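Local coordinates for protein lipase aflb (Neosartorya fumigata, PDB 6IDY) that probably hydrolyses ester bonds of lipids, as a calcium-binding lipase built on the alpha/beta-hydrolase fold, at residues Gly168-Ala173 against Leu416-Glu421; Leu195-Ala200 against Ser209-Tyr214; Leu202-Ile207 against Leu285-Trp290; Thr239-Lys244 against Ile295-Gly300; Cys281-Trp286 against Pro427-Glu432. One frame throughout, in Å; residues are numbered along the deposited sequence.

Contact 1 of 5, residues Gly168-Ala173 against Leu416-Glu421; sequences GTATPA and LIALAE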
# COMPACT_ATOMS: atom_id res chain seq x y z
N GLY A 168 2.34 -1.46 -0.34
CA GLY A 168 1.42 -2.47 -0.84
C GLY A 168 2.15 -3.51 -1.66
O GLY A 168 3.38 -3.52 -1.73
N THR A 169 1.38 -4.39 -2.30
CA THR A 169 1.88 -5.48 -3.13
C THR A 169 2.70 -5.02 -4.32
O THR A 169 2.30 -4.08 -5.03
CB THR A 169 0.71 -6.37 -3.57
OG1 THR A 169 0.02 -6.86 -2.42
CG2 THR A 169 1.15 -7.53 -4.45
N ALA A 170 3.87 -5.68 -4.51
CA ALA A 170 4.79 -5.52 -5.64
C ALA A 170 5.34 -4.11 -5.85
O ALA A 170 6.00 -3.86 -6.87
CB ALA A 170 4.10 -6.02 -6.91
N THR A 171 5.08 -3.18 -4.92
CA THR A 171 5.50 -1.80 -5.09
C THR A 171 6.31 -1.30 -3.90
O THR A 171 5.81 -1.34 -2.78
CB THR A 171 4.28 -0.90 -5.43
OG1 THR A 171 3.28 -1.66 -6.12
CG2 THR A 171 4.67 0.30 -6.29
N PRO A 172 7.57 -0.85 -4.13
CA PRO A 172 8.39 -0.35 -3.00
C PRO A 172 7.78 0.89 -2.37
O PRO A 172 7.18 1.70 -3.07
CB PRO A 172 9.75 -0.03 -3.65
CG PRO A 172 9.74 -0.70 -4.96
CD PRO A 172 8.31 -0.75 -5.40
N ALA A 173 7.95 1.04 -1.05
CA ALA A 173 7.43 2.16 -0.26
C ALA A 173 7.91 3.51 -0.73
O ALA A 173 7.10 4.41 -0.90
CB ALA A 173 7.79 1.97 1.20
N LEU A 416 3.06 0.07 -13.15
CA LEU A 416 4.12 -0.35 -14.07
C LEU A 416 5.25 -1.03 -13.30
O LEU A 416 5.79 -2.04 -13.76
CB LEU A 416 4.65 0.84 -14.89
CG LEU A 416 3.60 1.66 -15.66
CD1 LEU A 416 4.21 2.94 -16.20
CD2 LEU A 416 2.97 0.84 -16.80
N ILE A 417 5.57 -0.52 -12.10
CA ILE A 417 6.57 -1.12 -11.22
C ILE A 417 6.01 -2.44 -10.67
O ILE A 417 6.70 -3.46 -10.69
CB ILE A 417 7.01 -0.14 -10.10
CG1 ILE A 417 7.80 1.04 -10.70
CG2 ILE A 417 7.83 -0.87 -9.03
CD1 ILE A 417 8.00 2.21 -9.74
N ALA A 418 4.74 -2.41 -10.20
CA ALA A 418 4.07 -3.59 -9.66
C ALA A 418 4.09 -4.75 -10.66
O ALA A 418 4.41 -5.87 -10.27
CB ALA A 418 2.64 -3.25 -9.24
N LEU A 419 3.86 -4.46 -11.97
CA LEU A 419 3.90 -5.49 -13.01
C LEU A 419 5.30 -6.06 -13.19
O LEU A 419 5.46 -7.28 -13.22
CB LEU A 419 3.35 -4.99 -14.36
CG LEU A 419 3.27 -6.06 -15.47
CD1 LEU A 419 2.29 -7.17 -15.10
CD2 LEU A 419 2.94 -5.45 -16.80
N ALA A 420 6.32 -5.17 -13.28
CA ALA A 420 7.72 -5.56 -13.42
C ALA A 420 8.15 -6.46 -12.25
O ALA A 420 8.73 -7.51 -12.50
CB ALA A 420 8.60 -4.32 -13.48
N GLU A 421 7.82 -6.07 -10.99
CA GLU A 421 8.16 -6.86 -9.80
C GLU A 421 7.48 -8.25 -9.81
O GLU A 421 8.13 -9.25 -9.51
CB GLU A 421 7.82 -6.09 -8.51
CG GLU A 421 8.80 -4.98 -8.17
CD GLU A 421 10.19 -5.41 -7.76
OE1 GLU A 421 10.33 -6.48 -7.12
OE2 GLU A 421 11.15 -4.68 -8.08
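Thr169 faces Ala418 with its carbonyl O, which lies 4.3 Å from Ala418 CB. The segment 168-173 follows strand 161-166 and makes a type II beta turn from Gly168 to Thr171. In alpha/beta-hydrolases the loop at this place commonly shapes the oxyanion hole. Thr169 OG1 is held by Gln234 NE2 and by Gln288 OE1, which is consistent with that. Ala170 is central. Its methyl points at helix 414-424, with CB 3.4 Å from Ala418 O. Its carbonyl O receives a CA-H...O contact from Ala418 CA (3.4 Å, 161° at H) and also touches CB and CG of Glu421. The carboxylate of Glu421 bends away and bonds to Tyr105. Thr171 is held by its own turn, OG1 donating to Thr169 O at 2.8 Å. With OG1 beside the backbone N (chi1 -29°), that oxygen rests on Ala418 CB. Pro172 closes the contact just before helix 173-178: its CD sits 3.7 Å from Ile417 CG2.

Contact 2 of 5, residues Leu195-Ala200 against Ser209-Tyr214; sequences LNIPQA and SEYVAY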
# COMPACT_ATOMS: atom_id res chain seq x y z
N LEU A 195 8.85 1.90 5.10
CA LEU A 195 9.37 0.56 5.20
C LEU A 195 9.49 -0.09 3.84
O LEU A 195 8.49 -0.41 3.21
CB LEU A 195 8.45 -0.24 6.14
CG LEU A 195 8.84 -1.65 6.50
CD1 LEU A 195 10.07 -1.68 7.41
CD2 LEU A 195 7.68 -2.33 7.18
N ASN A 196 10.72 -0.26 3.36
CA ASN A 196 10.92 -0.94 2.09
C ASN A 196 11.01 -2.43 2.39
O ASN A 196 12.06 -2.91 2.84
CB ASN A 196 12.15 -0.42 1.36
CG ASN A 196 12.01 1.01 0.90
OD1 ASN A 196 11.05 1.38 0.22
ND2 ASN A 196 12.97 1.85 1.27
N ILE A 197 9.89 -3.15 2.23
CA ILE A 197 9.81 -4.59 2.48
C ILE A 197 10.59 -5.34 1.38
O ILE A 197 10.30 -5.11 0.20
CB ILE A 197 8.35 -5.09 2.65
CG1 ILE A 197 7.67 -4.42 3.89
CG2 ILE A 197 8.28 -6.63 2.72
CD1 ILE A 197 6.13 -4.60 4.02
N PRO A 198 11.60 -6.17 1.73
CA PRO A 198 12.37 -6.89 0.69
C PRO A 198 11.49 -7.75 -0.21
O PRO A 198 10.48 -8.30 0.24
CB PRO A 198 13.36 -7.75 1.50
CG PRO A 198 13.46 -7.06 2.83
CD PRO A 198 12.09 -6.52 3.09
N GLN A 199 11.85 -7.81 -1.51
CA GLN A 199 11.14 -8.52 -2.58
C GLN A 199 9.79 -7.82 -2.87
O GLN A 199 8.85 -8.43 -3.39
CB GLN A 199 10.97 -10.04 -2.27
CG GLN A 199 12.26 -10.87 -2.34
CD GLN A 199 13.31 -10.52 -1.32
OE1 GLN A 199 14.33 -9.90 -1.63
NE2 GLN A 199 13.11 -10.92 -0.07
N ALA A 200 9.72 -6.51 -2.52
CA ALA A 200 8.57 -5.62 -2.71
C ALA A 200 7.24 -6.25 -2.29
O ALA A 200 6.29 -6.30 -3.08
CB ALA A 200 8.53 -5.13 -4.16
N SER A 209 5.09 -9.07 7.45
CA SER A 209 4.54 -8.55 8.71
C SER A 209 5.60 -8.31 9.79
O SER A 209 5.44 -7.40 10.60
CB SER A 209 3.46 -9.48 9.24
OG SER A 209 2.45 -9.64 8.26
N GLU A 210 6.67 -9.13 9.81
CA GLU A 210 7.78 -9.02 10.77
C GLU A 210 8.47 -7.67 10.64
O GLU A 210 8.86 -7.09 11.65
CB GLU A 210 8.80 -10.14 10.55
CG GLU A 210 8.29 -11.51 10.95
CD GLU A 210 9.36 -12.57 11.08
OE1 GLU A 210 10.52 -12.22 11.39
OE2 GLU A 210 9.04 -13.76 10.88
N TYR A 211 8.59 -7.17 9.39
CA TYR A 211 9.19 -5.88 9.11
C TYR A 211 8.35 -4.75 9.69
O TYR A 211 8.92 -3.79 10.18
CB TYR A 211 9.42 -5.70 7.60
CG TYR A 211 10.47 -6.63 7.06
CD1 TYR A 211 11.82 -6.27 7.05
CD2 TYR A 211 10.14 -7.90 6.59
CE1 TYR A 211 12.80 -7.13 6.57
CE2 TYR A 211 11.12 -8.78 6.12
CZ TYR A 211 12.44 -8.39 6.11
OH TYR A 211 13.40 -9.23 5.61
N VAL A 212 7.01 -4.89 9.68
CA VAL A 212 6.07 -3.92 10.25
C VAL A 212 6.18 -3.96 11.78
O VAL A 212 6.32 -2.90 12.39
CB VAL A 212 4.61 -4.10 9.76
CG1 VAL A 212 3.68 -3.08 10.43
CG2 VAL A 212 4.51 -3.99 8.25
N ALA A 213 6.11 -5.17 12.38
CA ALA A 213 6.21 -5.36 13.84
C ALA A 213 7.52 -4.78 14.36
O ALA A 213 7.50 -4.02 15.33
CB ALA A 213 6.12 -6.84 14.19
N TYR A 214 8.66 -5.08 13.68
CA TYR A 214 9.93 -4.52 14.10
C TYR A 214 9.97 -3.01 13.92
O TYR A 214 10.42 -2.32 14.84
CB TYR A 214 11.14 -5.21 13.45
CG TYR A 214 12.46 -4.74 14.03
CD1 TYR A 214 12.96 -5.28 15.21
CD2 TYR A 214 13.19 -3.72 13.42
CE1 TYR A 214 14.16 -4.84 15.76
CE2 TYR A 214 14.38 -3.25 13.97
CZ TYR A 214 14.87 -3.82 15.13
OH TYR A 214 16.04 -3.36 15.67
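Tyr211 has the largest share of this contact, through its ring and CB. Its CB carries CG anti to the carbonyl carbon (chi1 -68°), which sends the ring out over the loop 195-200. One face of the ring takes Pro198. Pro198 CD stands 3.7 Å from the ring centroid and 17° off the normal, a CH-pi contact shifted toward the rim. Pro198 CG lies beside the phenol end, 3.5 Å from Tyr211 OH. Ile197 approaches nearer the root of the side chain, with CG1 4.3 Å from Tyr211 CB, and its CG2 branch meets the ring obliquely. The segments belong to a beta-alpha-beta crossover of the alpha/beta-hydrolase sheet. Strand 190-195 ends at Leu195, helix 205-223 packs back on it, and strand 227-232 follows, with strand 161-166 lying between the two in the sheet. The end of Leu195 lies on the peptide link between Tyr211 and Val212. Its CD2 is 3.6 Å from both Tyr211 C and Val212 N. Val212 answers with one methyl, CG2, 3.7 Å from Leu195 CD2. Its other methyl, CG1, faces Thr239 of helix 235-245.

Contact 3 of 5, residues Leu202-Ile207 against Leu285-Trp290; sequences LNDVQI and LWQQGW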
# COMPACT_ATOMS: atom_id res chain seq x y z
N LEU A 202 6.23 -9.25 -2.13
CA LEU A 202 5.77 -10.39 -2.93
C LEU A 202 6.03 -11.73 -2.25
O LEU A 202 5.38 -12.72 -2.60
CB LEU A 202 6.32 -10.38 -4.36
CG LEU A 202 5.75 -9.29 -5.28
CD1 LEU A 202 6.55 -9.19 -6.53
CD2 LEU A 202 4.27 -9.54 -5.60
N ASN A 203 6.91 -11.76 -1.23
CA ASN A 203 7.14 -12.96 -0.43
C ASN A 203 5.97 -13.12 0.55
O ASN A 203 5.08 -12.26 0.63
CB ASN A 203 8.44 -12.86 0.39
CG ASN A 203 9.74 -12.94 -0.36
OD1 ASN A 203 9.81 -13.26 -1.55
ND2 ASN A 203 10.82 -12.68 0.35
N ASP A 204 5.99 -14.22 1.30
CA ASP A 204 5.04 -14.60 2.34
C ASP A 204 4.65 -13.38 3.22
O ASP A 204 5.53 -12.74 3.80
CB ASP A 204 5.69 -15.71 3.19
CG ASP A 204 4.84 -16.36 4.26
OD1 ASP A 204 3.72 -15.87 4.51
OD2 ASP A 204 5.31 -17.34 4.86
N VAL A 205 3.34 -13.05 3.27
CA VAL A 205 2.78 -11.94 4.06
C VAL A 205 3.18 -12.08 5.54
O VAL A 205 3.43 -11.06 6.19
CB VAL A 205 1.24 -11.78 3.86
CG1 VAL A 205 0.68 -10.63 4.70
CG2 VAL A 205 0.88 -11.58 2.39
N GLN A 206 3.29 -13.32 6.05
CA GLN A 206 3.71 -13.62 7.43
C GLN A 206 5.13 -13.11 7.70
O GLN A 206 5.40 -12.65 8.81
CB GLN A 206 3.61 -15.13 7.73
CG GLN A 206 2.20 -15.70 7.51
CD GLN A 206 2.16 -17.21 7.59
OE1 GLN A 206 1.60 -17.78 8.52
NE2 GLN A 206 2.72 -17.88 6.59
N ILE A 207 6.02 -13.18 6.70
CA ILE A 207 7.40 -12.68 6.77
C ILE A 207 7.36 -11.16 6.63
O ILE A 207 8.03 -10.47 7.40
CB ILE A 207 8.33 -13.32 5.69
CG1 ILE A 207 8.39 -14.88 5.77
CG2 ILE A 207 9.75 -12.70 5.71
CD1 ILE A 207 8.83 -15.52 7.10
N LEU A 285 0.57 -13.01 -3.45
CA LEU A 285 -0.56 -12.95 -4.38
C LEU A 285 -1.56 -14.05 -4.02
O LEU A 285 -2.74 -13.76 -3.84
CB LEU A 285 -0.14 -13.05 -5.86
CG LEU A 285 0.82 -11.98 -6.42
CD1 LEU A 285 0.88 -12.02 -7.94
CD2 LEU A 285 0.43 -10.56 -5.98
N TRP A 286 -1.07 -15.30 -3.85
CA TRP A 286 -1.91 -16.43 -3.48
C TRP A 286 -2.56 -16.26 -2.11
O TRP A 286 -3.75 -16.57 -1.98
CB TRP A 286 -1.16 -17.77 -3.59
CG TRP A 286 -1.13 -18.30 -4.99
CD1 TRP A 286 -0.02 -18.58 -5.73
CD2 TRP A 286 -2.26 -18.56 -5.84
NE1 TRP A 286 -0.39 -19.03 -6.98
CE2 TRP A 286 -1.76 -19.03 -7.07
CE3 TRP A 286 -3.66 -18.46 -5.67
CZ2 TRP A 286 -2.59 -19.39 -8.13
CZ3 TRP A 286 -4.48 -18.84 -6.72
CH2 TRP A 286 -3.95 -19.30 -7.93
N GLN A 287 -1.83 -15.71 -1.12
CA GLN A 287 -2.35 -15.48 0.24
C GLN A 287 -3.46 -14.44 0.30
O GLN A 287 -4.26 -14.46 1.23
CB GLN A 287 -1.23 -15.06 1.20
CG GLN A 287 -0.30 -16.21 1.55
CD GLN A 287 0.93 -15.73 2.28
OE1 GLN A 287 1.63 -14.80 1.85
NE2 GLN A 287 1.23 -16.38 3.38
N GLN A 288 -3.52 -13.54 -0.69
CA GLN A 288 -4.52 -12.48 -0.71
C GLN A 288 -5.85 -12.90 -1.35
O GLN A 288 -6.72 -12.06 -1.58
CB GLN A 288 -3.95 -11.20 -1.34
CG GLN A 288 -2.97 -10.54 -0.37
CD GLN A 288 -2.27 -9.38 -0.98
OE1 GLN A 288 -1.25 -9.51 -1.66
NE2 GLN A 288 -2.80 -8.20 -0.74
N GLY A 289 -6.03 -14.20 -1.57
CA GLY A 289 -7.30 -14.75 -2.02
C GLY A 289 -8.28 -14.70 -0.86
O GLY A 289 -7.87 -14.81 0.30
N TRP A 290 -9.57 -14.52 -1.15
CA TRP A 290 -10.64 -14.43 -0.15
C TRP A 290 -10.70 -15.57 0.85
O TRP A 290 -10.90 -15.32 2.04
CB TRP A 290 -12.01 -14.31 -0.85
CG TRP A 290 -13.13 -13.87 0.05
CD1 TRP A 290 -13.97 -14.67 0.76
CD2 TRP A 290 -13.50 -12.52 0.36
NE1 TRP A 290 -14.87 -13.91 1.46
CE2 TRP A 290 -14.60 -12.58 1.24
CE3 TRP A 290 -13.04 -11.26 -0.06
CZ2 TRP A 290 -15.23 -11.43 1.74
CZ3 TRP A 290 -13.67 -10.12 0.42
CH2 TRP A 290 -14.76 -10.21 1.30
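Gln287 and the N-terminal end of helix 205-223, at Asp204 and Val205, are joined by two hydrogen bonds from one amide. Gln287 NE2 gives to Asp204 OD1 at 2.8 Å, nearly straight at 165°. Gln287 OE1 accepts from Val205 N, also at 2.8 Å and at 173°. The chain of Gln287 is extended beyond CG, which carries both ends of the amide to the start of the helix. Asp204 is the N-cap of that helix. Its OD1 also takes the capping bond from Gln206 N (3.0 Å) and a bond from Gln206 NE2 (3.1 Å). Three donors thus grip one oxygen. Gln287 NE2 and Gln206 N reach OD1 from opposite faces of the carboxylate, both well out of its plane, whereas Gln206 NE2 meets the syn lone pair of OD1 and also bonds to OD2. So many donors would probably favour the ionised carboxylate. The other end of Gln206, OE1, bonds to Ala436 N.

Val205 CG2 makes a van der Waals contact with the amide oxygen, 3.4 Å from Gln287 OE1. The apolar contact is between the tips of Leu202 and Leu285, CD2 to CD2 at 4.0 Å.

The contact ties the beginning of helix 205-223 to the end of helix 283-287. Phe294 of helix 293-299 packs on Val205, Gln206 and Gln287. Helix 414-424 covers Leu202 and Leu285 through Val422, and Asp238 of helix 235-245 lies against Val205.

Contact 4 of 5, residues Thr239-Lys244 against Ile295-Gly300; sequences TQWALK and IRTLRG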
# COMPACT_ATOMS: atom_id res chain seq x y z
N THR A 239 0.22 -5.01 8.64
CA THR A 239 0.06 -4.30 9.90
C THR A 239 -0.85 -5.06 10.85
O THR A 239 -0.50 -5.23 12.01
CB THR A 239 -0.39 -2.85 9.66
OG1 THR A 239 0.48 -2.26 8.70
CG2 THR A 239 -0.40 -2.02 10.96
N GLN A 240 -2.02 -5.52 10.36
CA GLN A 240 -2.98 -6.29 11.15
C GLN A 240 -2.35 -7.57 11.70
O GLN A 240 -2.58 -7.89 12.87
CB GLN A 240 -4.25 -6.60 10.32
CG GLN A 240 -5.41 -7.17 11.15
CD GLN A 240 -6.12 -6.19 12.06
OE1 GLN A 240 -5.69 -5.03 12.27
NE2 GLN A 240 -7.23 -6.64 12.63
N TRP A 241 -1.56 -8.29 10.87
CA TRP A 241 -0.85 -9.50 11.30
C TRP A 241 0.19 -9.14 12.37
O TRP A 241 0.26 -9.82 13.39
CB TRP A 241 -0.21 -10.23 10.09
CG TRP A 241 0.40 -11.57 10.43
CD1 TRP A 241 1.64 -11.80 10.96
CD2 TRP A 241 -0.20 -12.86 10.22
NE1 TRP A 241 1.85 -13.16 11.10
CE2 TRP A 241 0.74 -13.83 10.64
CE3 TRP A 241 -1.45 -13.30 9.74
CZ2 TRP A 241 0.47 -15.21 10.60
CZ3 TRP A 241 -1.70 -14.66 9.67
CH2 TRP A 241 -0.75 -15.60 10.08
N ALA A 242 0.96 -8.05 12.17
CA ALA A 242 1.96 -7.58 13.13
C ALA A 242 1.30 -7.22 14.47
O ALA A 242 1.78 -7.64 15.52
CB ALA A 242 2.71 -6.36 12.57
N LEU A 243 0.16 -6.51 14.43
CA LEU A 243 -0.59 -6.13 15.63
C LEU A 243 -1.13 -7.35 16.38
O LEU A 243 -1.03 -7.42 17.60
CB LEU A 243 -1.71 -5.14 15.28
CG LEU A 243 -1.28 -3.74 14.82
CD1 LEU A 243 -2.47 -2.99 14.21
CD2 LEU A 243 -0.64 -2.93 15.97
N LYS A 244 -1.66 -8.33 15.64
CA LYS A 244 -2.20 -9.55 16.23
C LYS A 244 -1.12 -10.40 16.92
O LYS A 244 -1.25 -10.72 18.10
CB LYS A 244 -2.93 -10.38 15.14
CG LYS A 244 -3.39 -11.76 15.63
CD LYS A 244 -4.41 -12.40 14.69
CE LYS A 244 -5.02 -13.63 15.31
NZ LYS A 244 -5.66 -14.49 14.28
N ILE A 295 -5.71 -15.70 5.22
CA ILE A 295 -6.80 -14.80 5.58
C ILE A 295 -7.63 -15.36 6.74
O ILE A 295 -7.87 -14.64 7.71
CB ILE A 295 -7.66 -14.43 4.32
CG1 ILE A 295 -6.84 -13.58 3.30
CG2 ILE A 295 -8.99 -13.76 4.68
CD1 ILE A 295 -6.30 -12.23 3.78
N ARG A 296 -8.01 -16.64 6.66
CA ARG A 296 -8.77 -17.35 7.70
C ARG A 296 -8.01 -17.35 9.03
O ARG A 296 -8.61 -17.14 10.08
CB ARG A 296 -9.08 -18.78 7.24
CG ARG A 296 -9.99 -19.59 8.16
CD ARG A 296 -10.86 -20.59 7.40
NE ARG A 296 -10.09 -21.42 6.46
CZ ARG A 296 -10.09 -21.26 5.14
NH1 ARG A 296 -10.81 -20.29 4.59
NH2 ARG A 296 -9.36 -22.05 4.37
N THR A 297 -6.67 -17.59 8.98
CA THR A 297 -5.82 -17.59 10.18
C THR A 297 -5.77 -16.19 10.78
O THR A 297 -5.92 -16.06 11.99
CB THR A 297 -4.40 -18.12 9.86
OG1 THR A 297 -4.52 -19.45 9.35
CG2 THR A 297 -3.49 -18.13 11.08
N LEU A 298 -5.58 -15.16 9.94
CA LEU A 298 -5.52 -13.78 10.41
C LEU A 298 -6.81 -13.36 11.07
O LEU A 298 -6.78 -12.80 12.17
CB LEU A 298 -5.17 -12.81 9.26
CG LEU A 298 -5.23 -11.30 9.60
CD1 LEU A 298 -4.25 -10.93 10.73
CD2 LEU A 298 -5.00 -10.46 8.38
N ARG A 299 -7.95 -13.63 10.42
CA ARG A 299 -9.28 -13.23 10.86
C ARG A 299 -9.79 -13.98 12.08
O ARG A 299 -10.69 -13.48 12.75
CB ARG A 299 -10.28 -13.30 9.71
CG ARG A 299 -9.94 -12.30 8.61
CD ARG A 299 -10.93 -12.36 7.47
NE ARG A 299 -12.23 -11.79 7.84
CZ ARG A 299 -12.53 -10.51 7.75
NH1 ARG A 299 -11.63 -9.62 7.34
NH2 ARG A 299 -13.75 -10.09 8.07
N GLY A 300 -9.21 -15.14 12.38
CA GLY A 300 -9.58 -15.91 13.57
C GLY A 300 -9.19 -15.19 14.84
O GLY A 300 -8.34 -14.28 14.80
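Trp241 and Leu298 are the nearest CA pair of the two segments, 6.4 Å apart. The local axes of 239-244 and 295-299 run 10.7 Å apart and cross at 47°. Leu298 fills the space between them. Its CD1 reaches Trp241 CA at 3.7 Å, and its CB meets the edge of the indole, 3.8 Å from Trp241 CE3. Gln240 CG flanks the same CD1 methyl. Thr297 CG2 approaches the far end of the ring obliquely, near Trp241 CH2. The indole NE1 bonds to Tyr438. Lys244 stretches across, CG anti to the backbone N (chi1 173°) and the rest of the chain extended. Its NZ gives hydrogen bonds to Gly300 O (2.7 Å) and Leu298 O (2.9 Å), coming from above each carbonyl plane. Thr297 O lies 2.8 Å from Lys244 NZ. The ammonium thus sits where helix 293-299 ends, and its charge would suit the negative end of the helix dipole. This is a lysine C-capping arrangement between helices of an alpha/beta-hydrolase fold.

Contact 5 of 5, residues Cys281-Trp286 against Pro427-Glu432; sequences CTPSLW and PKTFGE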
# COMPACT_ATOMS: atom_id res chain seq x y z
N CYS A 281 2.23 -17.73 -9.49
CA CYS A 281 2.28 -16.36 -8.99
C CYS A 281 3.31 -16.22 -7.88
O CYS A 281 4.38 -16.80 -7.99
CB CYS A 281 0.89 -15.94 -8.53
SG CYS A 281 -0.41 -16.30 -9.74
N THR A 282 3.03 -15.42 -6.85
CA THR A 282 3.97 -15.24 -5.74
C THR A 282 3.25 -15.64 -4.45
O THR A 282 2.01 -15.68 -4.46
CB THR A 282 4.58 -13.81 -5.71
OG1 THR A 282 3.78 -12.96 -4.88
CG2 THR A 282 4.79 -13.20 -7.09
N PRO A 283 3.97 -15.91 -3.32
CA PRO A 283 3.28 -16.25 -2.07
C PRO A 283 2.23 -15.23 -1.64
O PRO A 283 1.12 -15.64 -1.33
CB PRO A 283 4.42 -16.34 -1.05
CG PRO A 283 5.61 -16.70 -1.84
CD PRO A 283 5.44 -15.95 -3.14
N SER A 284 2.56 -13.92 -1.64
CA SER A 284 1.63 -12.87 -1.22
C SER A 284 0.42 -12.73 -2.13
O SER A 284 -0.65 -12.37 -1.64
CB SER A 284 2.33 -11.53 -1.01
OG SER A 284 2.57 -10.86 -2.24
N LEU A 285 0.57 -13.01 -3.45
CA LEU A 285 -0.56 -12.95 -4.38
C LEU A 285 -1.56 -14.05 -4.02
O LEU A 285 -2.74 -13.76 -3.84
CB LEU A 285 -0.14 -13.05 -5.86
CG LEU A 285 0.82 -11.98 -6.42
CD1 LEU A 285 0.88 -12.02 -7.94
CD2 LEU A 285 0.43 -10.56 -5.98
N TRP A 286 -1.07 -15.30 -3.85
CA TRP A 286 -1.91 -16.43 -3.48
C TRP A 286 -2.56 -16.26 -2.11
O TRP A 286 -3.75 -16.57 -1.98
CB TRP A 286 -1.16 -17.77 -3.59
CG TRP A 286 -1.13 -18.30 -4.99
CD1 TRP A 286 -0.02 -18.58 -5.73
CD2 TRP A 286 -2.26 -18.56 -5.84
NE1 TRP A 286 -0.39 -19.03 -6.98
CE2 TRP A 286 -1.76 -19.03 -7.07
CE3 TRP A 286 -3.66 -18.46 -5.67
CZ2 TRP A 286 -2.59 -19.39 -8.13
CZ3 TRP A 286 -4.48 -18.84 -6.72
CH2 TRP A 286 -3.95 -19.30 -7.93
N PRO A 427 11.48 -17.97 -7.42
CA PRO A 427 10.62 -18.92 -8.15
C PRO A 427 9.14 -18.64 -7.93
O PRO A 427 8.75 -18.20 -6.85
CB PRO A 427 11.08 -20.28 -7.61
CG PRO A 427 11.54 -20.00 -6.21
CD PRO A 427 12.00 -18.56 -6.17
N LYS A 428 8.32 -18.83 -8.98
CA LYS A 428 6.88 -18.62 -8.87
C LYS A 428 6.23 -19.81 -8.19
O LYS A 428 6.83 -20.88 -8.12
CB LYS A 428 6.25 -18.26 -10.22
CG LYS A 428 6.42 -16.78 -10.54
CD LYS A 428 5.72 -16.33 -11.79
CE LYS A 428 5.99 -14.86 -12.06
NZ LYS A 428 7.40 -14.63 -12.49
N THR A 429 5.06 -19.59 -7.57
CA THR A 429 4.37 -20.62 -6.79
C THR A 429 2.94 -20.82 -7.27
O THR A 429 2.30 -19.87 -7.69
CB THR A 429 4.38 -20.26 -5.28
OG1 THR A 429 3.61 -19.08 -5.09
CG2 THR A 429 5.79 -20.05 -4.72
N PHE A 430 2.44 -22.05 -7.14
CA PHE A 430 1.08 -22.42 -7.53
C PHE A 430 0.07 -22.34 -6.38
O PHE A 430 -1.13 -22.47 -6.61
CB PHE A 430 1.07 -23.83 -8.14
CG PHE A 430 1.50 -23.85 -9.58
CD1 PHE A 430 2.84 -23.71 -9.93
CD2 PHE A 430 0.57 -24.03 -10.59
CE1 PHE A 430 3.24 -23.75 -11.27
CE2 PHE A 430 0.96 -24.06 -11.93
CZ PHE A 430 2.29 -23.93 -12.26
N GLY A 431 0.55 -22.15 -5.15
CA GLY A 431 -0.30 -22.07 -3.97
C GLY A 431 0.34 -21.30 -2.85
O GLY A 431 1.54 -21.01 -2.89
N GLU A 432 -0.45 -20.95 -1.83
CA GLU A 432 0.00 -20.20 -0.66
C GLU A 432 0.97 -21.03 0.23
O GLU A 432 0.84 -22.26 0.27
CB GLU A 432 -1.20 -19.70 0.15
CG GLU A 432 -2.01 -20.79 0.84
CD GLU A 432 -3.12 -20.30 1.73
OE1 GLU A 432 -2.88 -19.38 2.55
OE2 GLU A 432 -4.25 -20.83 1.61
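A single antiparallel beta bridge joins Cys281 to Thr429, next to the disulfide that links Cys281 to Cys273. It is a hydrogen-bonded pair: Cys281 N gives to Thr429 O at 2.8 Å, and Thr429 N gives to Cys281 O at 2.9 Å. Lys428 CA adds a CA-H...O contact to Cys281 O. Thr429 O has a second donor, Trp286 NE1, at 2.9 Å with a bent N-H angle of 132°. The two donors reach this oxygen from opposite faces of its carbonyl plane. The oxygen lies at the edge of the indole, near its plane. One face of the ring is covered by backbone. Gly431 CA makes a CH-pi contact 4.1 Å from the centroid of the five-membered ring, and Phe430 O stands 3.4 Å above the ring plane. Thr429 OG1 rests near Thr282 C and Pro283 N. The loop after helix 414-424 lies along the start of helix 283-287. The carboxylate of Glu432 accepts from the backbone N of Glu293 and Phe294, at the start of helix 293-299.

In the fold
Contacts 1, 2 and 4 stand on helices and loops flanking the seven-stranded sheet; contacts 3 and 5 meet on helix 283-287. Their centres are about 7 Å apart, the nearest pair, and they share Leu285 and Trp286. Contacts 2 and 3 both use helix 205-223. Ser209 of contact 2 packs on Trp241 of contact 4. Contact 1 meets contact 3 by Thr169 OG1 to Gln288 OE1, and touches contact 2 where Ala173 packs on Leu195. Its centre is about 23 Å from that of contact 4. Its span from 168 to 421 encloses contacts 2, 3 and 4; contact 5 crosses it, its second segment lying beyond 421. The C-terminal part thus folds back on the hydrolase core.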